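Local atomic coordinates of UPF0131 protein ykqA (Bacillus subtilis, PDB entry 2QIK), a protein that probably acts as a gamma-glutamylcyclotransferase, splitting gamma-glutamyl compounds and closing the glutamyl part into 5-oxoproline. Residues H18-Q23 / Q73-Y78; Q30-G35 / L233-E238; P44-N49 / G54-E59; K80-V85 / I91-I96. All coordinates share one frame; numbering follows the deposited sequence. Where two conformers were deposited one is given.

Contact 1: H18-Q23 / Q73-Y78; sequences HHLLAQ and QFFQGY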
loop_
_atom_site.group_PDB
_atom_site.type_symbol
_atom_site.label_atom_id
_atom_site.label_comp_id
_atom_site.label_asym_id
_atom_site.label_seq_id
_atom_site.Cartn_x
_atom_site.Cartn_y
_atom_site.Cartn_z
ATOM N N HIS A 18 17.345 -0.088 7.102
ATOM C CA HIS A 18 16.241 -0.348 8.013
ATOM C C HIS A 18 16.712 -0.951 9.334
ATOM O O HIS A 18 16.092 -0.718 10.362
ATOM C CB HIS A 18 15.241 -1.244 7.340
ATOM C CG HIS A 18 14.025 -1.518 8.153
ATOM N ND1 HIS A 18 13.105 -0.547 8.466
ATOM C CD2 HIS A 18 13.606 -2.633 8.782
ATOM C CE1 HIS A 18 12.150 -1.089 9.211
ATOM N NE2 HIS A 18 12.447 -2.351 9.437
ATOM N N HIS A 19 17.825 -1.694 9.298
ATOM C CA HIS A 19 18.337 -2.296 10.511
ATOM C C HIS A 19 18.654 -1.274 11.593
ATOM O O HIS A 19 18.670 -1.646 12.768
ATOM C CB HIS A 19 19.597 -3.126 10.219
ATOM C CG HIS A 19 20.721 -2.326 9.737
ATOM N ND1 HIS A 19 20.931 -2.011 8.416
ATOM C CD2 HIS A 19 21.773 -1.798 10.425
ATOM C CE1 HIS A 19 22.013 -1.271 8.306
ATOM N NE2 HIS A 19 22.531 -1.088 9.498
ATOM N N LEU A 20 18.912 -0.017 11.235
ATOM C CA LEU A 20 19.107 1.018 12.228
ATOM C C LEU A 20 17.971 1.256 13.161
ATOM O O LEU A 20 18.179 1.735 14.278
ATOM C CB LEU A 20 19.567 2.305 11.600
ATOM C CG LEU A 20 20.856 2.354 10.810
ATOM C CD1 LEU A 20 21.049 3.705 10.069
ATOM C CD2 LEU A 20 22.057 2.089 11.677
ATOM N N LEU A 21 16.758 0.933 12.701
ATOM C CA LEU A 21 15.579 1.050 13.526
ATOM C C LEU A 21 15.511 -0.090 14.528
ATOM O O LEU A 21 14.641 -0.071 15.427
ATOM C CB LEU A 21 14.289 1.093 12.720
ATOM C CG LEU A 21 14.196 2.212 11.710
ATOM C CD1 LEU A 21 12.837 2.259 11.074
ATOM C CD2 LEU A 21 14.565 3.591 12.283
ATOM N N ALA A 22 16.303 -1.149 14.353
ATOM C CA ALA A 22 16.335 -2.265 15.309
ATOM C C ALA A 22 14.939 -2.809 15.463
ATOM O O ALA A 22 14.244 -3.043 14.489
ATOM C CB ALA A 22 17.017 -1.882 16.581
ATOM N N GLN A 23 14.489 -3.020 16.691
ATOM C CA GLN A 23 13.174 -3.615 16.937
ATOM C C GLN A 23 12.097 -2.606 17.187
ATOM O O GLN A 23 11.032 -2.943 17.739
ATOM C CB GLN A 23 13.183 -4.720 18.000
ATOM C CG GLN A 23 14.201 -5.872 17.705
ATOM C CD GLN A 23 13.881 -6.425 16.256
ATOM O OE1 GLN A 23 14.546 -6.210 15.250
ATOM N NE2 GLN A 23 12.750 -7.093 16.194
ATOM N N GLN A 73 23.358 10.348 14.364
ATOM C CA GLN A 73 24.768 10.137 14.075
ATOM C C GLN A 73 25.015 9.575 12.691
ATOM O O GLN A 73 26.037 9.947 12.077
ATOM C CB GLN A 73 25.423 9.197 15.071
ATOM C CG GLN A 73 25.503 9.729 16.441
ATOM C CD GLN A 73 25.992 8.692 17.442
ATOM O OE1 GLN A 73 25.550 8.757 18.590
ATOM N NE2 GLN A 73 26.895 7.802 17.048
ATOM N N PHE A 74 24.152 8.682 12.194
ATOM C CA PHE A 74 24.336 8.072 10.883
ATOM C C PHE A 74 24.150 9.081 9.757
ATOM O O PHE A 74 24.899 9.106 8.785
ATOM C CB PHE A 74 23.447 6.856 10.779
ATOM C CG PHE A 74 23.766 6.006 9.594
ATOM C CD1 PHE A 74 24.721 5.012 9.697
ATOM C CD2 PHE A 74 23.112 6.196 8.418
ATOM C CE1 PHE A 74 25.024 4.224 8.657
ATOM C CE2 PHE A 74 23.430 5.393 7.301
ATOM C CZ PHE A 74 24.376 4.434 7.432
ATOM N N PHE A 75 23.060 9.859 9.888
ATOM C CA PHE A 75 22.628 10.791 8.842
ATOM C C PHE A 75 23.270 12.170 8.936
ATOM O O PHE A 75 22.643 13.154 9.221
ATOM C CB PHE A 75 21.087 10.882 8.801
ATOM C CG PHE A 75 20.449 9.638 8.275
ATOM C CD1 PHE A 75 20.023 8.588 9.106
ATOM C CD2 PHE A 75 20.308 9.484 6.942
ATOM C CE1 PHE A 75 19.507 7.426 8.622
ATOM C CE2 PHE A 75 19.740 8.332 6.459
ATOM C CZ PHE A 75 19.363 7.310 7.310
ATOM N N GLN A 76 24.580 12.180 8.775
ATOM C CA GLN A 76 25.327 13.447 8.825
ATOM C C GLN A 76 24.842 14.388 7.745
ATOM O O GLN A 76 24.546 13.993 6.631
ATOM C CB GLN A 76 26.867 13.106 8.704
ATOM C CG GLN A 76 27.346 12.430 10.001
ATOM C CD GLN A 76 28.768 11.916 9.972
ATOM O OE1 GLN A 76 29.256 11.452 8.930
ATOM N NE2 GLN A 76 29.452 12.021 11.123
ATOM N N GLY A 77 24.709 15.669 8.055
ATOM C CA GLY A 77 24.162 16.605 7.055
ATOM C C GLY A 77 22.634 16.633 6.960
ATOM O O GLY A 77 22.077 17.463 6.221
ATOM N N TYR A 78 21.942 15.753 7.670
ATOM C CA TYR A 78 20.482 15.819 7.715
ATOM C C TYR A 78 20.092 16.525 8.985
ATOM O O TYR A 78 20.794 16.465 10.009
ATOM C CB TYR A 78 19.840 14.454 7.695
ATOM C CG TYR A 78 19.894 13.727 6.421
ATOM C CD1 TYR A 78 18.713 13.355 5.798
ATOM C CD2 TYR A 78 21.112 13.440 5.773
ATOM C CE1 TYR A 78 18.717 12.712 4.621
ATOM C CE2 TYR A 78 21.093 12.767 4.600
ATOM C CZ TYR A 78 19.910 12.402 4.033
ATOM O OH TYR A 78 19.855 11.712 2.854
#
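Leu20 lays a single methyl on the ring of Phe74, a compact example of an aliphatic residue meeting an aromatic one at a protein surface. The interaction is CH-pi: Leu20 CD1 stands 3.7 Å from the centroid of the Phe74 ring and 18° off the ring normal. It sits over the face but is displaced toward the rim, so that Phe74 CG and CD2 each lie 3.6 Å from Leu20 CD1. With CG anti to the backbone N (chi1 -168°), Phe74 swings its ring from the end of helix 65-74 toward the 3-10 segment 18-21, where the two side chains cross at about a right angle.

Apolar packing adds a looser touch, Leu20 CD1 to Phe75 CE1 at 4.3 Å. The rings of the second segment lean on one another in turn: Phe74 CD2 lies 3.8 Å above the Phe75 ring plane, and Phe75 CD2 is over the centre of the Tyr78 ring.

No hydrogen bond crosses between the segments; within them, Leu21 N to His18 O and Ala22 N to His19 O brace the 3-10 turn, while Tyr78 N to Phe75 O (3.1 Å) closes a type II beta turn with Gly77 at a positive phi. Phe75 also touches Thr10 and Leu11, and the arrangement is a 3-10 turn packed against the C-terminal end of helix 65-74 and the turn leading into strand 79-87, beside the loop that probably binds substrate.

Contact 2: Q30-G35 / L233-E238; sequences QARTKG and LVLQKE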
loop_
_atom_site.group_PDB
_atom_site.type_symbol
_atom_site.label_atom_id
_atom_site.label_comp_id
_atom_site.label_asym_id
_atom_site.label_seq_id
_atom_site.Cartn_x
_atom_site.Cartn_y
_atom_site.Cartn_z
ATOM N N GLN A 30 1.190 2.165 6.268
ATOM C CA GLN A 30 0.633 3.015 5.219
ATOM C C GLN A 30 0.492 4.413 5.828
ATOM O O GLN A 30 -0.220 4.637 6.807
ATOM C CB GLN A 30 -0.720 2.534 4.736
ATOM C CG GLN A 30 -0.702 1.052 4.267
ATOM C CD GLN A 30 0.325 0.738 3.213
ATOM O OE1 GLN A 30 0.743 1.596 2.440
ATOM N NE2 GLN A 30 0.719 -0.566 3.152
ATOM N N ALA A 31 1.223 5.383 5.323
ATOM C CA ALA A 31 1.246 6.715 5.912
ATOM C C ALA A 31 1.745 7.724 4.879
ATOM O O ALA A 31 2.445 7.344 3.939
ATOM C CB ALA A 31 2.143 6.757 7.139
ATOM N N ARG A 32 1.408 8.981 5.073
ATOM C CA ARG A 32 1.843 10.023 4.148
ATOM C C ARG A 32 1.878 11.367 4.860
ATOM O O ARG A 32 1.214 11.603 5.850
ATOM C CB ARG A 32 0.938 10.097 2.875
ATOM C CG ARG A 32 -0.418 10.673 3.108
ATOM C CD ARG A 32 -1.270 10.626 1.871
ATOM N NE ARG A 32 -2.477 11.389 2.011
ATOM C CZ ARG A 32 -3.360 11.570 1.055
ATOM N NH1 ARG A 32 -3.186 11.028 -0.130
ATOM N NH2 ARG A 32 -4.379 12.347 1.286
ATOM N N THR A 33 2.622 12.273 4.246
ATOM C CA THR A 33 2.635 13.680 4.659
ATOM C C THR A 33 2.761 14.560 3.435
ATOM O O THR A 33 3.429 14.214 2.478
ATOM C CB THR A 33 3.730 13.924 5.680
ATOM O OG1 THR A 33 3.524 15.137 6.400
ATOM C CG2 THR A 33 5.122 13.900 5.143
ATOM N N LYS A 34 2.155 15.735 3.467
ATOM C CA LYS A 34 2.152 16.628 2.330
ATOM C C LYS A 34 3.597 17.163 2.114
ATOM O O LYS A 34 4.222 17.683 3.054
ATOM C CB LYS A 34 1.175 17.781 2.511
ATOM C CG LYS A 34 1.187 18.713 1.307
ATOM C CD LYS A 34 -0.054 19.576 1.184
ATOM C CE LYS A 34 -1.294 18.867 0.643
ATOM N NZ LYS A 34 -2.486 19.678 0.782
ATOM N N GLY A 35 4.085 17.048 0.879
ATOM C CA GLY A 35 5.432 17.403 0.548
ATOM C C GLY A 35 5.890 16.713 -0.681
ATOM O O GLY A 35 5.116 16.015 -1.308
ATOM N N LEU A 233 -4.224 0.796 -3.055
ATOM C CA LEU A 233 -5.091 1.266 -1.903
ATOM C C LEU A 233 -5.778 2.571 -2.283
ATOM O O LEU A 233 -5.218 3.373 -3.021
ATOM C CB LEU A 233 -4.251 1.456 -0.632
ATOM C CG LEU A 233 -3.506 0.216 -0.165
ATOM C CD1 LEU A 233 -2.550 0.586 0.955
ATOM C CD2 LEU A 233 -4.452 -0.905 0.197
ATOM N N VAL A 234 -7.019 2.726 -1.806
ATOM C CA VAL A 234 -7.793 3.900 -2.110
ATOM C C VAL A 234 -7.180 5.139 -1.510
ATOM O O VAL A 234 -6.754 5.168 -0.363
ATOM C CB VAL A 234 -9.236 3.716 -1.595
ATOM C CG1 VAL A 234 -10.061 4.978 -1.692
ATOM C CG2 VAL A 234 -9.927 2.630 -2.351
ATOM N N LEU A 235 -7.165 6.228 -2.295
ATOM C CA LEU A 235 -6.669 7.514 -1.835
ATOM C C LEU A 235 -7.654 8.362 -1.091
ATOM O O LEU A 235 -7.307 8.930 -0.043
ATOM C CB LEU A 235 -6.051 8.270 -3.039
ATOM C CG LEU A 235 -4.708 7.732 -3.412
ATOM C CD1 LEU A 235 -4.315 8.143 -4.852
ATOM C CD2 LEU A 235 -3.652 8.220 -2.436
ATOM N N GLN A 236 -8.877 8.458 -1.551
ATOM C CA GLN A 236 -9.886 9.229 -0.815
ATOM C C GLN A 236 -10.931 8.261 -0.236
ATOM O O GLN A 236 -11.873 7.816 -0.922
ATOM C CB GLN A 236 -10.564 10.111 -1.836
ATOM C CG GLN A 236 -9.851 11.346 -2.465
ATOM C CD GLN A 236 -8.539 11.185 -3.302
ATOM O OE1 GLN A 236 -8.471 10.744 -4.563
ATOM N NE2 GLN A 236 -7.466 11.716 -2.641
ATOM N N LYS A 237 -10.738 7.889 1.022
ATOM C CA LYS A 237 -11.548 6.841 1.610
ATOM C C LYS A 237 -12.847 7.494 2.154
ATOM O O LYS A 237 -12.775 8.552 2.737
ATOM C CB LYS A 237 -10.788 6.175 2.727
ATOM C CG LYS A 237 -9.498 5.451 2.217
ATOM C CD LYS A 237 -8.853 4.696 3.277
ATOM C CE LYS A 237 -7.393 4.360 3.012
ATOM N NZ LYS A 237 -7.197 3.446 1.874
ATOM N N GLU A 238 -13.964 6.842 1.924
ATOM C CA GLU A 238 -15.229 7.275 2.428
ATOM C C GLU A 238 -15.857 6.172 3.279
ATOM O O GLU A 238 -15.392 5.025 3.282
ATOM C CB GLU A 238 -16.092 7.722 1.230
ATOM C CG GLU A 238 -15.399 8.818 0.408
ATOM C CD GLU A 238 -16.075 9.743 -0.665
ATOM O OE1 GLU A 238 -17.208 10.277 -0.444
ATOM O OE2 GLU A 238 -15.336 10.046 -1.696
HETATM O O HOH W 1 -7.346 11.772 0.325
#
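Leu233 presses its CD1 methyl against the side-chain amide of Gln30, the nearest approach being 3.7 Å from Leu233 CD1 to Gln30 CD. The two side chains cross at about a right angle, and the same methyl also lies 3.8 Å from Gln30 CG. A bend at chi2 (-55°) folds the Gln30 amide over to meet it. Being buried, that amide needs polar partners: OE1 accepts from Arg213, and NE2 donates to Tyr163 OH and Phe216 O, which together fix its rotation.

At Val234 the chain is still strand, and its carbonyl O receives Lys237 NZ at 2.9 Å, in the carbonyl plane and on a lone pair. Here strand 224-234, paired antiparallel with strand 212-221, runs out beside strand 25-34 of the five-stranded sheet, so that the contact illustrates how two AIG2-like regions of one chain meet here through side chains and a water, with no strand pairing between the two segments.

Leu235 turns out of the strand and brings CD2 to 3.7 Å from Arg32 NH1, meeting the guanidinium obliquely. Arg32 reaches it on a chain extended from CG to NE. Its NE forms a salt bridge with Glu86, NH1 donates to Tyr57 OH, and Tyr55 adds a cation-pi contact. A water extends the link: it donates to Leu235 O at 2.9 Å and accepts a weak bond from Arg32 NH2 at 3.2 Å. Further on, Lys237 NZ, besides holding Val234 O, forms a salt bridge with Asp178.

Contact 3: P44-N49 / G54-E59; sequences PTVVFN and GYIYGE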
loop_
_atom_site.group_PDB
_atom_site.type_symbol
_atom_site.label_atom_id
_atom_site.label_comp_id
_atom_site.label_asym_id
_atom_site.label_seq_id
_atom_site.Cartn_x
_atom_site.Cartn_y
_atom_site.Cartn_z
ATOM N N PRO A 44 17.506 9.393 -1.068
ATOM C CA PRO A 44 16.202 10.112 -1.080
ATOM C C PRO A 44 16.184 11.308 -0.077
ATOM O O PRO A 44 16.728 11.196 1.005
ATOM C CB PRO A 44 15.181 8.974 -0.629
ATOM C CG PRO A 44 16.012 7.891 -0.145
ATOM C CD PRO A 44 17.420 8.051 -0.488
ATOM N N THR A 45 15.484 12.389 -0.398
ATOM C CA THR A 45 15.224 13.426 0.613
ATOM C C THR A 45 13.849 14.010 0.322
ATOM O O THR A 45 13.284 13.837 -0.723
ATOM C CB THR A 45 16.332 14.499 0.672
ATOM O OG1 THR A 45 16.111 15.379 1.809
ATOM C CG2 THR A 45 16.355 15.385 -0.633
ATOM N N VAL A 46 13.377 14.779 1.237
ATOM C CA VAL A 46 12.115 15.493 1.125
ATOM C C VAL A 46 12.335 16.940 1.176
ATOM O O VAL A 46 13.321 17.391 1.710
ATOM C CB VAL A 46 11.156 15.055 2.235
ATOM C CG1 VAL A 46 10.849 13.580 1.995
ATOM C CG2 VAL A 46 11.686 15.365 3.693
ATOM N N VAL A 47 11.426 17.654 0.494
ATOM C CA VAL A 47 11.394 19.105 0.493
ATOM C C VAL A 47 9.988 19.537 0.677
ATOM O O VAL A 47 9.067 18.984 0.058
ATOM C CB VAL A 47 11.924 19.648 -0.856
ATOM C CG1 VAL A 47 11.878 21.169 -0.963
ATOM C CG2 VAL A 47 13.379 19.105 -1.055
ATOM N N PHE A 48 9.830 20.542 1.511
ATOM C CA PHE A 48 8.507 21.106 1.861
ATOM C C PHE A 48 8.430 22.523 1.345
ATOM O O PHE A 48 9.307 23.347 1.579
ATOM C CB PHE A 48 8.346 21.115 3.349
ATOM C CG PHE A 48 8.443 19.793 3.981
ATOM C CD1 PHE A 48 7.437 18.886 3.811
ATOM C CD2 PHE A 48 9.527 19.519 4.771
ATOM C CE1 PHE A 48 7.559 17.653 4.343
ATOM C CE2 PHE A 48 9.587 18.309 5.408
ATOM C CZ PHE A 48 8.606 17.331 5.144
ATOM N N ASN A 49 7.373 22.850 0.661
ATOM C CA ASN A 49 7.102 24.217 0.250
ATOM C C ASN A 49 5.596 24.463 0.226
ATOM O O ASN A 49 4.769 23.558 0.208
ATOM C CB ASN A 49 7.790 24.500 -1.075
ATOM C CG ASN A 49 6.882 24.538 -2.195
ATOM O OD1 ASN A 49 6.292 23.750 -2.386
ATOM N ND2 ASN A 49 6.505 25.723 -2.520
ATOM N N GLY A 54 0.943 17.533 -3.413
ATOM C CA GLY A 54 1.055 16.091 -3.342
ATOM C C GLY A 54 1.686 15.631 -2.049
ATOM O O GLY A 54 1.952 16.449 -1.153
ATOM N N TYR A 55 1.954 14.348 -1.968
ATOM C CA TYR A 55 2.324 13.699 -0.738
ATOM C C TYR A 55 3.575 12.872 -0.905
ATOM O O TYR A 55 3.883 12.322 -1.967
ATOM C CB TYR A 55 1.179 12.806 -0.250
ATOM C CG TYR A 55 -0.046 13.565 0.080
ATOM C CD1 TYR A 55 -0.980 13.822 -0.915
ATOM C CD2 TYR A 55 -0.248 14.089 1.332
ATOM C CE1 TYR A 55 -2.071 14.520 -0.653
ATOM C CE2 TYR A 55 -1.468 14.846 1.582
ATOM C CZ TYR A 55 -2.315 15.033 0.497
ATOM O OH TYR A 55 -3.501 15.816 0.642
ATOM N N ILE A 56 4.278 12.709 0.217
ATOM C CA ILE A 56 5.371 11.739 0.440
ATOM C C ILE A 56 4.772 10.576 1.220
ATOM O O ILE A 56 4.135 10.773 2.250
ATOM C CB ILE A 56 6.466 12.362 1.333
ATOM C CG1 ILE A 56 7.024 13.631 0.717
ATOM C CG2 ILE A 56 7.600 11.341 1.579
ATOM C CD1 ILE A 56 7.387 14.687 1.765
ATOM N N TYR A 57 4.992 9.368 0.737
ATOM C CA TYR A 57 4.517 8.146 1.353
ATOM C C TYR A 57 5.631 7.499 2.197
ATOM O O TYR A 57 6.810 7.636 1.882
ATOM C CB TYR A 57 3.965 7.176 0.315
ATOM C CG TYR A 57 2.691 7.709 -0.252
ATOM C CD1 TYR A 57 2.651 8.569 -1.360
ATOM C CD2 TYR A 57 1.503 7.498 0.430
ATOM C CE1 TYR A 57 1.496 9.174 -1.782
ATOM C CE2 TYR A 57 0.326 8.072 -0.002
ATOM C CZ TYR A 57 0.313 8.926 -1.102
ATOM O OH TYR A 57 -0.885 9.567 -1.426
ATOM N N GLY A 58 5.255 6.859 3.281
ATOM C CA GLY A 58 6.211 6.235 4.116
ATOM C C GLY A 58 5.544 5.410 5.205
ATOM O O GLY A 58 4.416 4.954 5.060
ATOM N N GLU A 59 6.285 5.199 6.301
ATOM C CA GLU A 59 5.895 4.297 7.369
ATOM C C GLU A 59 6.173 4.984 8.697
ATOM O O GLU A 59 7.088 5.819 8.768
ATOM C CB GLU A 59 6.775 3.026 7.309
ATOM C CG GLU A 59 6.667 2.273 5.991
ATOM C CD GLU A 59 7.782 1.309 5.703
ATOM O OE1 GLU A 59 8.023 0.993 4.497
ATOM O OE2 GLU A 59 8.500 0.863 6.562
#
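Ile56 places CG1 anti to its own carbonyl carbon (chi1 -58°), and a second torsion of 145°, well short of fully staggered, then swings CD1 toward Val46 and Phe48. Val46 has a similar first torsion (-64°), which turns its CG1 branch to face the isoleucine. The methyls meet at 3.6 Å, Val46 CG1 to Ile56 CD1, and the same CD1 lies 3.8 Å from Val46 CB. Contact is not confined to that tip: Ile56 CG1 and CG2 are each 4.0 Å from Val46 CG1, so that one valine methyl rests against most of the isoleucine side chain.

Two residues further on, Phe48 brings ring atom CE1 to 3.9 Å from Ile56 CD1, approaching obliquely while the side chains as a whole cross at about a right angle. Ile56 CD1 is therefore shared by an aliphatic and an aromatic neighbour. With an alanine here, Val46 CG1 and Phe48 CE1 would probably lose their common partner, and a gap would be likely to open between the two strands.

The segments follow each other closely in the chain, yet no hydrogen bond joins them; the direct contact between the segments is made by side chains alone. Val46 and Ile56 both touch Tyr8, a substrate-binding residue by similarity. Strand 44-47 pairs instead with strand 36-39, while Ile56 bonds through its backbone to Thr33 of strand 25-34, and Val46 also reaches Ile96 and Phe98 of strand 90-98.

Contact 4: K80-V85 / I91-I96; sequences KQTVFV and IKIALI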
loop_
_atom_site.group_PDB
_atom_site.type_symbol
_atom_site.label_atom_id
_atom_site.label_comp_id
_atom_site.label_asym_id
_atom_site.label_seq_id
_atom_site.Cartn_x
_atom_site.Cartn_y
_atom_site.Cartn_z
ATOM N N LYS A 80 16.220 17.409 11.306
ATOM C CA LYS A 80 14.940 16.837 11.493
ATOM C C LYS A 80 13.965 17.845 11.987
ATOM O O LYS A 80 14.348 18.904 12.507
ATOM C CB LYS A 80 15.004 15.626 12.409
ATOM C CG LYS A 80 15.303 15.963 13.764
ATOM C CD LYS A 80 15.821 14.643 14.440
ATOM C CE LYS A 80 15.681 14.541 15.947
ATOM N NZ LYS A 80 17.037 14.571 16.576
ATOM N N GLN A 81 12.686 17.506 11.793
ATOM C CA GLN A 81 11.604 18.308 12.285
ATOM C C GLN A 81 10.432 17.358 12.535
ATOM O O GLN A 81 10.556 16.144 12.309
ATOM C CB GLN A 81 11.195 19.401 11.284
ATOM C CG GLN A 81 10.628 18.855 9.950
ATOM C CD GLN A 81 9.970 19.990 9.210
ATOM O OE1 GLN A 81 10.631 20.788 8.577
ATOM N NE2 GLN A 81 8.633 20.095 9.362
ATOM N N THR A 82 9.306 17.843 12.985
ATOM C CA THR A 82 8.094 17.033 13.006
ATOM C C THR A 82 7.158 17.451 11.888
ATOM O O THR A 82 7.210 18.606 11.391
ATOM C CB THR A 82 7.352 17.041 14.317
ATOM O OG1 THR A 82 7.015 18.400 14.701
ATOM C CG2 THR A 82 8.205 16.538 15.441
ATOM N N VAL A 83 6.293 16.530 11.475
ATOM C CA VAL A 83 5.239 16.753 10.536
ATOM C C VAL A 83 3.957 16.061 11.011
ATOM O O VAL A 83 4.019 15.101 11.801
ATOM C CB VAL A 83 5.582 16.250 9.131
ATOM C CG1 VAL A 83 6.645 17.135 8.424
ATOM C CG2 VAL A 83 6.058 14.839 9.132
ATOM N N PHE A 84 2.842 16.514 10.520
ATOM C CA PHE A 84 1.582 15.802 10.635
ATOM C C PHE A 84 1.493 14.744 9.569
ATOM O O PHE A 84 1.657 15.039 8.393
ATOM C CB PHE A 84 0.387 16.734 10.476
ATOM C CG PHE A 84 0.124 17.646 11.624
ATOM C CD1 PHE A 84 -0.468 17.201 12.717
ATOM C CD2 PHE A 84 0.423 18.972 11.529
ATOM C CE1 PHE A 84 -0.727 18.092 13.790
ATOM C CE2 PHE A 84 0.209 19.823 12.610
ATOM C CZ PHE A 84 -0.328 19.405 13.715
ATOM N N VAL A 85 1.307 13.518 10.011
ATOM C CA VAL A 85 1.256 12.332 9.155
ATOM C C VAL A 85 -0.186 11.770 9.102
ATOM O O VAL A 85 -0.779 11.488 10.151
ATOM C CB VAL A 85 2.210 11.269 9.678
ATOM C CG1 VAL A 85 2.120 9.998 8.826
ATOM C CG2 VAL A 85 3.596 11.754 9.692
ATOM N N ILE A 91 -4.596 11.164 12.195
ATOM C CA ILE A 91 -3.445 12.027 11.976
ATOM C C ILE A 91 -2.566 11.964 13.160
ATOM O O ILE A 91 -3.046 12.121 14.280
ATOM C CB ILE A 91 -3.952 13.431 11.509
ATOM C CG1 ILE A 91 -4.679 13.119 10.140
ATOM C CG2 ILE A 91 -2.810 14.330 11.293
ATOM C CD1 ILE A 91 -5.291 14.242 9.391
ATOM N N LYS A 92 -1.246 11.825 12.936
ATOM C CA LYS A 92 -0.224 11.611 13.967
ATOM C C LYS A 92 0.865 12.654 13.794
ATOM O O LYS A 92 1.198 12.994 12.679
ATOM C CB LYS A 92 0.411 10.202 13.788
ATOM C CG LYS A 92 -0.570 9.089 13.963
ATOM C CD LYS A 92 0.123 7.768 14.110
ATOM C CE LYS A 92 -0.905 6.591 14.316
ATOM N NZ LYS A 92 -1.569 6.560 15.650
ATOM N N ILE A 93 1.561 13.041 14.834
ATOM C CA ILE A 93 2.731 13.908 14.706
ATOM C C ILE A 93 3.971 12.999 14.819
ATOM O O ILE A 93 4.116 12.221 15.731
ATOM C CB ILE A 93 2.738 15.017 15.774
ATOM C CG1 ILE A 93 1.539 15.941 15.601
ATOM C CG2 ILE A 93 3.991 15.765 15.753
ATOM C CD1 ILE A 93 1.343 16.969 16.642
ATOM N N ALA A 94 4.895 13.152 13.878
ATOM C CA ALA A 94 6.103 12.323 13.831
ATOM C C ALA A 94 7.306 13.106 13.404
ATOM O O ALA A 94 7.214 14.046 12.649
ATOM C CB ALA A 94 5.858 11.131 12.893
ATOM N N LEU A 95 8.485 12.632 13.835
ATOM C CA LEU A 95 9.741 13.147 13.372
ATOM C C LEU A 95 9.978 12.719 11.935
ATOM O O LEU A 95 9.558 11.662 11.485
ATOM C CB LEU A 95 10.850 12.507 14.190
ATOM C CG LEU A 95 10.964 13.017 15.600
ATOM C CD1 LEU A 95 11.905 12.119 16.436
ATOM C CD2 LEU A 95 11.501 14.486 15.605
ATOM N N ILE A 96 10.753 13.534 11.237
ATOM C CA ILE A 96 11.170 13.216 9.848
ATOM C C ILE A 96 12.549 13.825 9.652
ATOM O O ILE A 96 12.793 14.940 10.118
ATOM C CB ILE A 96 10.167 13.718 8.817
ATOM C CG1 ILE A 96 10.488 13.205 7.416
ATOM C CG2 ILE A 96 10.032 15.222 8.853
ATOM C CD1 ILE A 96 9.387 13.571 6.373
#
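Gln81, Val83 and Val85 each exchange a pair of backbone hydrogen bonds with Ile96, Ala94 and Lys92 in turn, in an antiparallel ladder whose strand axes run at 148° to each other and whose bond from Val85 N to Lys92 O is short and nearly straight, 2.7 Å with 171° at the hydrogen.

On one face Val83 CG1 lies 3.9 Å from Ile96 CG2, and Val85 CG2 is 4.0 Å from Ala94 CB. Gln81 runs side by side with Ile96, CG to CG2 at 3.8 Å, and its NE2 turns back to Thr82 O at 2.9 Å, from above the carbonyl plane. With an alanine at Gln81, Thr82 O would probably lose that donor and Ile96 CG2 some of its cover.

The opposite face carries Phe84 alongside Ile93, CE1 to CG1 at 3.6 Å. Ile91 CG2 also reaches Phe84 CD1, at 4.0 Å.

The face with Val85 and Ile96 packs on Phe6; that with Phe84 and Ile93 lies at the protein surface. Such a hairpin shows a general division of labour: reciprocal backbone bonds set the register, while mostly apolar contacts link the side chains across it.

Contacts 1, 3 and 4 all belong to the first AIG2-like region, whereas contact 2 ties it to the second. Along the chain, contact 3 is nested within the loop closed by contact 1, contact 4 follows, and the loop of contact 2 encloses both contacts 3 and 4. Contact 2 meets contacts 3 and 4 through strand 25-34, which lies between strands 55-63 and 79-87 in one sheet; contacts 3 and 4 meet where Val46 and Phe48 pack on the hairpin. Centres of contacts 3 and 4 are about 11 Å apart, those of contacts 1 and 2 about 26 Å. Contacts 1, 3 and 4 each bring a side chain to the probable substrate-binding loop.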